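Local atomic coordinates of ALDH21) (Physcomitrella patens subsp. patens, PDB entry 5MZ5), a protein that probably oxidises aldehydes to carboxylic acids with NADP(+), acting as a succinic semialdehyde dehydrogenase of the aldehyde dehydrogenase family. Residues Gly288-Leu301 and His322-Val336. Residues are numbered along the deposited sequence; the frame is centred on the assembly and turned at random.
Sequences GNAPCIVDDYVPDL and HMQRLYVHERLYDEV. With GOL (glycerol), chain F.
The Y297 ring overlaps V336 and L332, just past the end of strand 323-329: its CE1 edge meets CG2 of V336 at 3.4 Å, while L332 runs antiparallel to it and brings CD2 to within 3.7 Å of Y297 CZ, at an oblique angle. L301 CD1 sits over the centre of one ring face, and glycerol C1 lies over the other, nearer the rim. Y297 OH donates to E335 OE1 (2.9 Å), which lies in the ring plane but is itself met from above its carboxylate plane. E335 reaches this edge with its chain extended, CG anti to the backbone N (chi1 -168°), and its OE2 touches L301 CD2. Nearby, the R331 guanidinium holds D295 O end-on with NH1 and NH2, both from the same face of that carbonyl, and NH2 also forms a salt bridge with D296 OD1 (3.0 Å). Glycerol O1 links the D296 carboxylate to the backbone N of Y297. At the other end, R325 bends at chi3 (-72°) to grip N289 side-on: NH1 of R325, in the guanidinium plane, donates to N289 O (3.0 Å), NE comes to OD1 from above the amide plane, and P291 CB covers one guanidinium face. NH2 bonds Y327 OH. The N289 amide also stacks on that of Q324, the planes 20° apart, N289 ND2 donating to R411 O and Q324 NE2 to E413 O. Between these ends strands 290-294 and 323-329 run parallel, with Y327 N bonding C292 O and V294 N bonding Y327 O. They are the two strands of a beta-alpha-beta crossover: helix 301-313 packs through L308 on C292, V294 and M323, helix 428-435 covers P291 and I293 on the opposite face, and strands 443-447 and 419-425 continue the sheet on either side.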
ATOM      1  N   GLY A 288      28.370   1.129  13.769  1.00 30.29           N
ATOM      2  CA  GLY A 288      28.112   2.540  13.557  1.00 29.25           C
ATOM      3  C   GLY A 288      29.003   3.444  14.370  1.00 31.77           C
ATOM      4  O   GLY A 288      29.824   2.982  15.160  1.00 31.90           O
ATOM      5  N   ASN A 289      28.869   4.734  14.142  1.00 29.15           N
ATOM      6  CA  ASN A 289      29.603   5.775  14.889  1.00 29.59           C
ATOM      7  C   ASN A 289      28.596   6.922  14.959  1.00 31.75           C
ATOM      8  O   ASN A 289      28.748   7.964  14.307  1.00 31.83           O
ATOM      9  CB  ASN A 289      30.911   6.153  14.177  1.00 25.59           C
ATOM     10  CG  ASN A 289      31.762   7.204  14.846  1.00 40.93           C
ATOM     11  OD1 ASN A 289      31.338   7.930  15.764  1.00 36.43           O
ATOM     12  ND2 ASN A 289      32.991   7.312  14.384  1.00 36.30           N
ATOM     13  N   ALA A 290      27.515   6.662  15.721  1.00 26.79           N
ATOM     14  CA  ALA A 290      26.355   7.524  15.839  1.00 25.81           C
ATOM     15  C   ALA A 290      26.584   8.875  16.523  1.00 30.58           C
ATOM     16  O   ALA A 290      26.995   8.954  17.687  1.00 30.09           O
ATOM     17  CB  ALA A 290      25.218   6.788  16.521  1.00 25.91           C
ATOM     18  N   PRO A 291      26.234   9.956  15.791  1.00 25.42           N
ATOM     19  CA  PRO A 291      26.321  11.298  16.374  1.00 25.04           C
ATOM     20  C   PRO A 291      24.951  11.792  16.904  1.00 30.12           C
ATOM     21  O   PRO A 291      23.896  11.284  16.528  1.00 28.27           O
ATOM     22  CB  PRO A 291      26.775  12.136  15.185  1.00 26.13           C
ATOM     23  CG  PRO A 291      26.127  11.453  13.993  1.00 29.23           C
ATOM     24  CD  PRO A 291      25.819  10.019  14.378  1.00 24.91           C
ATOM     25  N   CYS A 292      24.971  12.827  17.738  1.00 29.25           N
ATOM     26  CA  CYS A 292      23.750  13.474  18.218  1.00 28.91           C
ATOM     27  C   CYS A 292      23.980  14.970  18.252  1.00 32.96           C
ATOM     28  O   CYS A 292      25.008  15.411  18.752  1.00 32.94           O
ATOM     29  CB  CYS A 292      23.308  12.945  19.586  1.00 28.52           C
ATOM     30  SG  CYS A 292      21.684  13.551  20.138  1.00 32.08           S
ATOM     31  N   ILE A 293      23.022  15.736  17.708  1.00 29.87           N
ATOM     32  CA  ILE A 293      23.010  17.193  17.737  1.00 29.23           C
ATOM     33  C   ILE A 293      22.083  17.640  18.881  1.00 31.65           C
ATOM     34  O   ILE A 293      20.962  17.157  18.980  1.00 30.26           O
ATOM     35  CB  ILE A 293      22.558  17.811  16.384  1.00 31.49           C
ATOM     36  CG1 ILE A 293      23.579  17.519  15.269  1.00 30.95           C
ATOM     37  CG2 ILE A 293      22.320  19.338  16.525  1.00 31.25           C
ATOM     38  CD1 ILE A 293      23.218  18.045  13.868  1.00 29.25           C
ATOM     39  N   VAL A 294      22.563  18.549  19.736  1.00 29.63           N
ATOM     40  CA  VAL A 294      21.770  19.157  20.797  1.00 30.38           C
ATOM     41  C   VAL A 294      21.679  20.647  20.437  1.00 33.87           C
ATOM     42  O   VAL A 294      22.633  21.386  20.644  1.00 33.14           O
ATOM     43  CB  VAL A 294      22.307  18.885  22.240  1.00 34.58           C
ATOM     44  CG1 VAL A 294      21.509  19.669  23.299  1.00 34.43           C
ATOM     45  CG2 VAL A 294      22.281  17.397  22.548  1.00 33.66           C
ATOM     46  N   ASP A 295      20.553  21.056  19.818  1.00 31.56           N
ATOM     47  CA  ASP A 295      20.320  22.453  19.429  1.00 31.96           C
ATOM     48  C   ASP A 295      19.295  23.133  20.336  1.00 33.78           C
ATOM     49  O   ASP A 295      19.104  24.337  20.253  1.00 34.54           O
ATOM     50  CB  ASP A 295      19.923  22.562  17.935  1.00 33.33           C
ATOM     51  CG  ASP A 295      20.229  23.920  17.309  1.00 40.04           C
ATOM     52  OD1 ASP A 295      21.425  24.269  17.187  1.00 41.60           O
ATOM     53  OD2 ASP A 295      19.281  24.610  16.906  1.00 43.52           O
ATOM     54  N   ASP A 296      18.659  22.353  21.218  1.00 28.89           N
ATOM     55  CA  ASP A 296      17.628  22.761  22.179  1.00 28.11           C
ATOM     56  C   ASP A 296      17.494  21.677  23.249  1.00 32.14           C
ATOM     57  O   ASP A 296      18.014  20.573  23.075  1.00 30.68           O
ATOM     58  CB  ASP A 296      16.247  22.919  21.470  1.00 28.82           C
ATOM     59  CG  ASP A 296      15.965  24.277  20.853  1.00 36.20           C
ATOM     60  OD1 ASP A 296      16.104  25.301  21.568  1.00 39.26           O
ATOM     61  OD2 ASP A 296      15.543  24.318  19.685  1.00 40.86           O
ATOM     62  N   TYR A 297      16.765  21.979  24.338  1.00 30.68           N
ATOM     63  CA  TYR A 297      16.445  21.026  25.405  1.00 30.46           C
ATOM     64  C   TYR A 297      14.992  20.656  25.169  1.00 34.21           C
ATOM     65  O   TYR A 297      14.134  21.545  25.146  1.00 33.32           O
ATOM     66  CB  TYR A 297      16.619  21.643  26.809  1.00 32.00           C
ATOM     67  CG  TYR A 297      17.968  22.262  27.093  1.00 34.53           C
ATOM     68  CD1 TYR A 297      19.130  21.758  26.509  1.00 36.04           C
ATOM     69  CD2 TYR A 297      18.097  23.303  28.010  1.00 36.40           C
ATOM     70  CE1 TYR A 297      20.371  22.332  26.763  1.00 36.91           C
ATOM     71  CE2 TYR A 297      19.339  23.868  28.293  1.00 37.53           C
ATOM     72  CZ  TYR A 297      20.476  23.373  27.672  1.00 42.37           C
ATOM     73  OH  TYR A 297      21.704  23.919  27.942  1.00 41.24           O
ATOM     74  N   VAL A 298      14.714  19.376  24.872  1.00 30.83           N
ATOM     75  CA  VAL A 298      13.340  18.975  24.556  1.00 29.82           C
ATOM     76  C   VAL A 298      12.864  17.778  25.409  1.00 33.65           C
ATOM     77  O   VAL A 298      13.402  16.688  25.237  1.00 33.32           O
ATOM     78  CB  VAL A 298      13.105  18.724  23.027  1.00 32.75           C
ATOM     79  CG1 VAL A 298      11.610  18.553  22.724  1.00 31.95           C
ATOM     80  CG2 VAL A 298      13.706  19.840  22.162  1.00 32.46           C
ATOM     81  N   PRO A 299      11.814  17.919  26.266  1.00 30.00           N
ATOM     82  CA  PRO A 299      11.074  19.162  26.607  1.00 29.71           C
ATOM     83  C   PRO A 299      11.864  20.092  27.535  1.00 33.56           C
ATOM     84  O   PRO A 299      11.574  21.289  27.604  1.00 33.16           O
ATOM     85  CB  PRO A 299       9.798  18.633  27.283  1.00 31.20           C
ATOM     86  CG  PRO A 299      10.217  17.327  27.923  1.00 35.09           C
ATOM     87  CD  PRO A 299      11.317  16.755  27.039  1.00 30.42           C
ATOM     88  N   ASP A 300      12.867  19.545  28.247  1.00 30.13           N
ATOM     89  CA  ASP A 300      13.702  20.304  29.178  1.00 31.44           C
ATOM     90  C   ASP A 300      15.100  19.695  29.287  1.00 35.53           C
ATOM     91  O   ASP A 300      15.354  18.635  28.701  1.00 33.75           O
ATOM     92  CB  ASP A 300      13.020  20.442  30.565  1.00 33.80           C
ATOM     93  CG  ASP A 300      12.578  19.135  31.218  1.00 47.01           C
ATOM     94  OD1 ASP A 300      13.376  18.171  31.233  1.00 46.72           O
ATOM     95  OD2 ASP A 300      11.450  19.092  31.761  1.00 56.35           O
ATOM     96  N   LEU A 301      16.004  20.373  30.026  1.00 34.43           N
ATOM     97  CA  LEU A 301      17.392  19.956  30.230  1.00 34.39           C
ATOM     98  C   LEU A 301      17.510  18.585  30.891  1.00 37.91           C
ATOM     99  O   LEU A 301      18.267  17.751  30.402  1.00 35.64           O
ATOM    100  CB  LEU A 301      18.190  21.019  30.999  1.00 34.87           C
ATOM    101  CG  LEU A 301      19.684  20.714  31.297  1.00 39.45           C
ATOM    102  CD1 LEU A 301      20.506  20.560  30.018  1.00 38.83           C
ATOM    103  CD2 LEU A 301      20.289  21.790  32.188  1.00 41.68           C
ATOM    104  N   HIS A 322      25.082   3.012  19.649  1.00 27.81           N
ATOM    105  CA  HIS A 322      25.617   3.740  20.798  1.00 26.69           C
ATOM    106  C   HIS A 322      25.927   5.188  20.362  1.00 26.86           C
ATOM    107  O   HIS A 322      26.424   5.388  19.257  1.00 23.92           O
ATOM    108  CB  HIS A 322      26.900   3.034  21.279  1.00 27.74           C
ATOM    109  CG  HIS A 322      27.860   3.907  22.044  1.00 31.24           C
ATOM    110  ND1 HIS A 322      29.187   4.014  21.671  1.00 32.48           N
ATOM    111  CD2 HIS A 322      27.660   4.641  23.166  1.00 32.58           C
ATOM    112  CE1 HIS A 322      29.733   4.851  22.536  1.00 32.09           C
ATOM    113  NE2 HIS A 322      28.853   5.253  23.453  1.00 32.58           N
ATOM    114  N   MET A 323      25.572   6.196  21.183  1.00 23.88           N
ATOM    115  CA  MET A 323      25.874   7.597  20.838  1.00 22.41           C
ATOM    116  C   MET A 323      27.355   7.853  21.157  1.00 27.74           C
ATOM    117  O   MET A 323      27.739   8.035  22.318  1.00 27.85           O
ATOM    118  CB  MET A 323      24.941   8.574  21.562  1.00 24.38           C
ATOM    119  CG  MET A 323      25.181  10.046  21.231  1.00 27.66           C
ATOM    120  SD  MET A 323      24.360  11.104  22.461  1.00 31.54           S
ATOM    121  CE  MET A 323      25.531  10.958  23.833  1.00 28.55           C
ATOM    122  N   GLN A 324      28.189   7.807  20.114  1.00 25.94           N
ATOM    123  CA  GLN A 324      29.635   7.974  20.250  1.00 25.80           C
ATOM    124  C   GLN A 324      30.064   9.441  20.200  1.00 28.86           C
ATOM    125  O   GLN A 324      31.045   9.799  20.841  1.00 26.39           O
ATOM    126  CB  GLN A 324      30.362   7.159  19.173  1.00 25.99           C
ATOM    127  CG  GLN A 324      31.858   6.988  19.443  1.00 28.85           C
ATOM    128  CD  GLN A 324      32.499   6.081  18.424  1.00 42.74           C
ATOM    129  OE1 GLN A 324      32.010   4.981  18.136  1.00 36.86           O
ATOM    130  NE2 GLN A 324      33.595   6.528  17.835  1.00 28.75           N
ATOM    131  N   ARG A 325      29.341  10.274  19.424  1.00 27.04           N
ATOM    132  CA  ARG A 325      29.685  11.686  19.220  1.00 27.76           C
ATOM    133  C   ARG A 325      28.524  12.605  19.583  1.00 32.65           C
ATOM    134  O   ARG A 325      27.383  12.379  19.162  1.00 30.92           O
ATOM    135  CB  ARG A 325      30.147  11.941  17.770  1.00 26.79           C
ATOM    136  CG  ARG A 325      31.341  11.082  17.321  1.00 27.98           C
ATOM    137  CD  ARG A 325      31.655  11.299  15.857  1.00 29.24           C
ATOM    138  NE  ARG A 325      30.666  10.698  14.952  1.00 27.87           N
ATOM    139  CZ  ARG A 325      30.181  11.294  13.868  1.00 37.74           C
ATOM    140  NH1 ARG A 325      29.344  10.648  13.070  1.00 27.02           N
ATOM    141  NH2 ARG A 325      30.544  12.537  13.564  1.00 24.55           N
ATOM    142  N   LEU A 326      28.827  13.627  20.399  1.00 29.32           N
ATOM    143  CA  LEU A 326      27.841  14.576  20.877  1.00 29.50           C
ATOM    144  C   LEU A 326      28.240  15.994  20.468  1.00 34.36           C
ATOM    145  O   LEU A 326      29.296  16.473  20.878  1.00 36.17           O
ATOM    146  CB  LEU A 326      27.681  14.435  22.406  1.00 29.06           C
ATOM    147  CG  LEU A 326      26.685  15.336  23.138  1.00 32.49           C
ATOM    148  CD1 LEU A 326      25.295  15.378  22.440  1.00 31.33           C
ATOM    149  CD2 LEU A 326      26.572  14.923  24.604  1.00 32.34           C
ATOM    150  N   TYR A 327      27.386  16.641  19.653  1.00 28.39           N
ATOM    151  CA  TYR A 327      27.554  17.999  19.120  1.00 27.48           C
ATOM    152  C   TYR A 327      26.543  18.909  19.790  1.00 31.27           C
ATOM    153  O   TYR A 327      25.335  18.708  19.653  1.00 29.49           O
ATOM    154  CB  TYR A 327      27.402  18.003  17.575  1.00 27.26           C
ATOM    155  CG  TYR A 327      28.446  17.128  16.913  1.00 26.89           C
ATOM    156  CD1 TYR A 327      29.718  17.621  16.623  1.00 28.99           C
ATOM    157  CD2 TYR A 327      28.181  15.788  16.630  1.00 25.73           C
ATOM    158  CE1 TYR A 327      30.703  16.803  16.068  1.00 30.00           C
ATOM    159  CE2 TYR A 327      29.157  14.959  16.087  1.00 26.63           C
ATOM    160  CZ  TYR A 327      30.418  15.469  15.808  1.00 37.96           C
ATOM    161  OH  TYR A 327      31.377  14.645  15.282  1.00 36.98           O
ATOM    162  N   VAL A 328      27.039  19.851  20.600  1.00 28.90           N
ATOM    163  CA  VAL A 328      26.183  20.768  21.356  1.00 28.85           C
ATOM    164  C   VAL A 328      26.417  22.206  20.896  1.00 32.61           C
ATOM    165  O   VAL A 328      27.558  22.633  20.764  1.00 30.27           O
ATOM    166  CB  VAL A 328      26.402  20.602  22.886  1.00 31.73           C
ATOM    167  CG1 VAL A 328      25.489  21.531  23.678  1.00 31.52           C
ATOM    168  CG2 VAL A 328      26.206  19.144  23.313  1.00 29.76           C
ATOM    169  N   HIS A 329      25.332  22.941  20.627  1.00 31.14           N
ATOM    170  CA  HIS A 329      25.442  24.328  20.207  1.00 31.01           C
ATOM    171  C   HIS A 329      26.138  25.165  21.320  1.00 34.97           C
ATOM    172  O   HIS A 329      25.902  24.943  22.511  1.00 32.62           O
ATOM    173  CB  HIS A 329      24.067  24.892  19.835  1.00 31.32           C
ATOM    174  CG  HIS A 329      24.143  26.289  19.294  1.00 35.29           C
ATOM    175  ND1 HIS A 329      24.055  27.379  20.121  1.00 37.72           N
ATOM    176  CD2 HIS A 329      24.352  26.717  18.029  1.00 37.47           C
ATOM    177  CE1 HIS A 329      24.178  28.435  19.339  1.00 37.95           C
ATOM    178  NE2 HIS A 329      24.359  28.086  18.072  1.00 38.00           N
ATOM    179  N   GLU A 330      27.023  26.092  20.902  1.00 32.96           N
ATOM    180  CA  GLU A 330      27.833  26.958  21.757  0.50 33.00           C
ATOM    181  C   GLU A 330      27.058  27.654  22.886  1.00 37.43           C
ATOM    182  O   GLU A 330      27.620  27.795  23.977  1.00 37.02           O
ATOM    183  CB  GLU A 330      28.616  27.981  20.917  1.00 34.87           C
ATOM    184  CG  GLU A 330      27.755  28.969  20.147  1.00 46.67           C
ATOM    185  CD  GLU A 330      28.450  29.974  19.248  1.00 74.50           C
ATOM    186  OE1 GLU A 330      27.771  30.476  18.325  1.00 81.69           O
ATOM    187  OE2 GLU A 330      29.653  30.262  19.445  1.00 71.01           O
ATOM    188  N   ARG A 331      25.782  28.082  22.648  1.00 34.63           N
ATOM    189  CA  ARG A 331      24.986  28.764  23.686  1.00 35.09           C
ATOM    190  C   ARG A 331      24.568  27.806  24.824  1.00 36.58           C
ATOM    191  O   ARG A 331      24.298  28.253  25.935  1.00 35.25           O
ATOM    192  CB  ARG A 331      23.764  29.520  23.082  1.00 37.05           C
ATOM    193  CG  ARG A 331      22.529  28.638  22.866  1.00 49.53           C
ATOM    194  CD  ARG A 331      21.398  29.259  22.046  1.00 54.34           C
ATOM    195  NE  ARG A 331      20.147  28.508  22.220  1.00 49.75           N
ATOM    196  CZ  ARG A 331      19.787  27.427  21.521  1.00 53.72           C
ATOM    197  NH1 ARG A 331      20.554  26.974  20.539  1.00 36.54           N
ATOM    198  NH2 ARG A 331      18.645  26.813  21.781  1.00 38.16           N
ATOM    199  N   LEU A 332      24.522  26.494  24.537  1.00 32.69           N
ATOM    200  CA  LEU A 332      24.093  25.460  25.484  1.00 31.28           C
ATOM    201  C   LEU A 332      25.249  24.645  26.028  1.00 34.86           C
ATOM    202  O   LEU A 332      25.075  23.943  27.022  1.00 34.42           O
ATOM    203  CB  LEU A 332      23.100  24.494  24.778  1.00 29.98           C
ATOM    204  CG  LEU A 332      21.887  25.102  24.062  1.00 33.08           C
ATOM    205  CD1 LEU A 332      21.107  24.023  23.317  1.00 31.42           C
ATOM    206  CD2 LEU A 332      20.996  25.890  25.027  1.00 32.56           C
ATOM    207  N   TYR A 333      26.410  24.715  25.362  1.00 32.62           N
ATOM    208  CA  TYR A 333      27.583  23.890  25.616  1.00 33.55           C
ATOM    209  C   TYR A 333      27.995  23.723  27.090  1.00 38.60           C
ATOM    210  O   TYR A 333      28.071  22.581  27.543  1.00 38.11           O
ATOM    211  CB  TYR A 333      28.779  24.349  24.781  1.00 35.99           C
ATOM    212  CG  TYR A 333      29.892  23.325  24.773  1.00 38.49           C
ATOM    213  CD1 TYR A 333      29.824  22.200  23.951  1.00 38.96           C
ATOM    214  CD2 TYR A 333      30.987  23.448  25.628  1.00 39.78           C
ATOM    215  CE1 TYR A 333      30.840  21.246  23.948  1.00 38.30           C
ATOM    216  CE2 TYR A 333      32.006  22.494  25.638  1.00 40.35           C
ATOM    217  CZ  TYR A 333      31.924  21.391  24.798  1.00 42.52           C
ATOM    218  OH  TYR A 333      32.929  20.457  24.790  1.00 39.77           O
ATOM    219  N   ASP A 334      28.301  24.821  27.815  1.00 36.95           N
ATOM    220  CA  ASP A 334      28.760  24.738  29.210  1.00 36.81           C
ATOM    221  C   ASP A 334      27.730  24.088  30.130  1.00 38.22           C
ATOM    222  O   ASP A 334      28.091  23.244  30.949  1.00 36.42           O
ATOM    223  CB  ASP A 334      29.214  26.115  29.741  1.00 39.76           C
ATOM    224  CG  ASP A 334      30.402  26.743  29.018  1.00 50.66           C
ATOM    225  OD1 ASP A 334      31.212  25.988  28.420  1.00 50.83           O
ATOM    226  OD2 ASP A 334      30.567  27.974  29.117  1.00 56.76           O
ATOM    227  N   GLU A 335      26.445  24.440  29.950  1.00 34.86           N
ATOM    228  CA  GLU A 335      25.348  23.881  30.738  1.00 34.55           C
ATOM    229  C   GLU A 335      25.184  22.365  30.489  1.00 36.13           C
ATOM    230  O   GLU A 335      25.060  21.602  31.449  1.00 35.25           O
ATOM    231  CB  GLU A 335      24.049  24.653  30.477  1.00 35.64           C
ATOM    232  CG  GLU A 335      22.944  24.317  31.459  1.00 42.49           C
ATOM    233  CD  GLU A 335      21.655  25.107  31.331  1.00 56.65           C
ATOM    234  OE1 GLU A 335      21.369  25.633  30.230  1.00 44.17           O
ATOM    235  OE2 GLU A 335      20.914  25.179  32.337  1.00 53.72           O
ATOM    236  N   VAL A 336      25.225  21.940  29.211  1.00 31.96           N
ATOM    237  CA  VAL A 336      25.111  20.535  28.802  1.00 30.31           C
ATOM    238  C   VAL A 336      26.306  19.735  29.331  1.00 33.64           C
ATOM    239  O   VAL A 336      26.091  18.727  29.994  1.00 33.53           O
ATOM    240  CB  VAL A 336      24.874  20.361  27.266  1.00 33.21           C
ATOM    241  CG1 VAL A 336      24.938  18.885  26.841  1.00 31.72           C
ATOM    242  CG2 VAL A 336      23.534  20.970  26.864  1.00 33.06           C
TER
HETATM  243  C1  GOL F 502      17.193  25.396  24.727  1.00 53.99           C
HETATM  244  O1  GOL F 502      15.900  24.810  24.591  1.00 50.66           O
HETATM  245  C2  GOL F 502      17.137  26.889  24.971  1.00 56.26           C
HETATM  246  O2  GOL F 502      16.232  27.529  24.059  1.00 58.69           O
HETATM  247  C3  GOL F 502      16.748  27.211  26.393  1.00 55.31           C
HETATM  248  O3  GOL F 502      17.901  27.206  27.223  1.00 55.31           O
HETATM  249  O   HOH W   1      27.304   4.043  17.014  1.00 29.38           O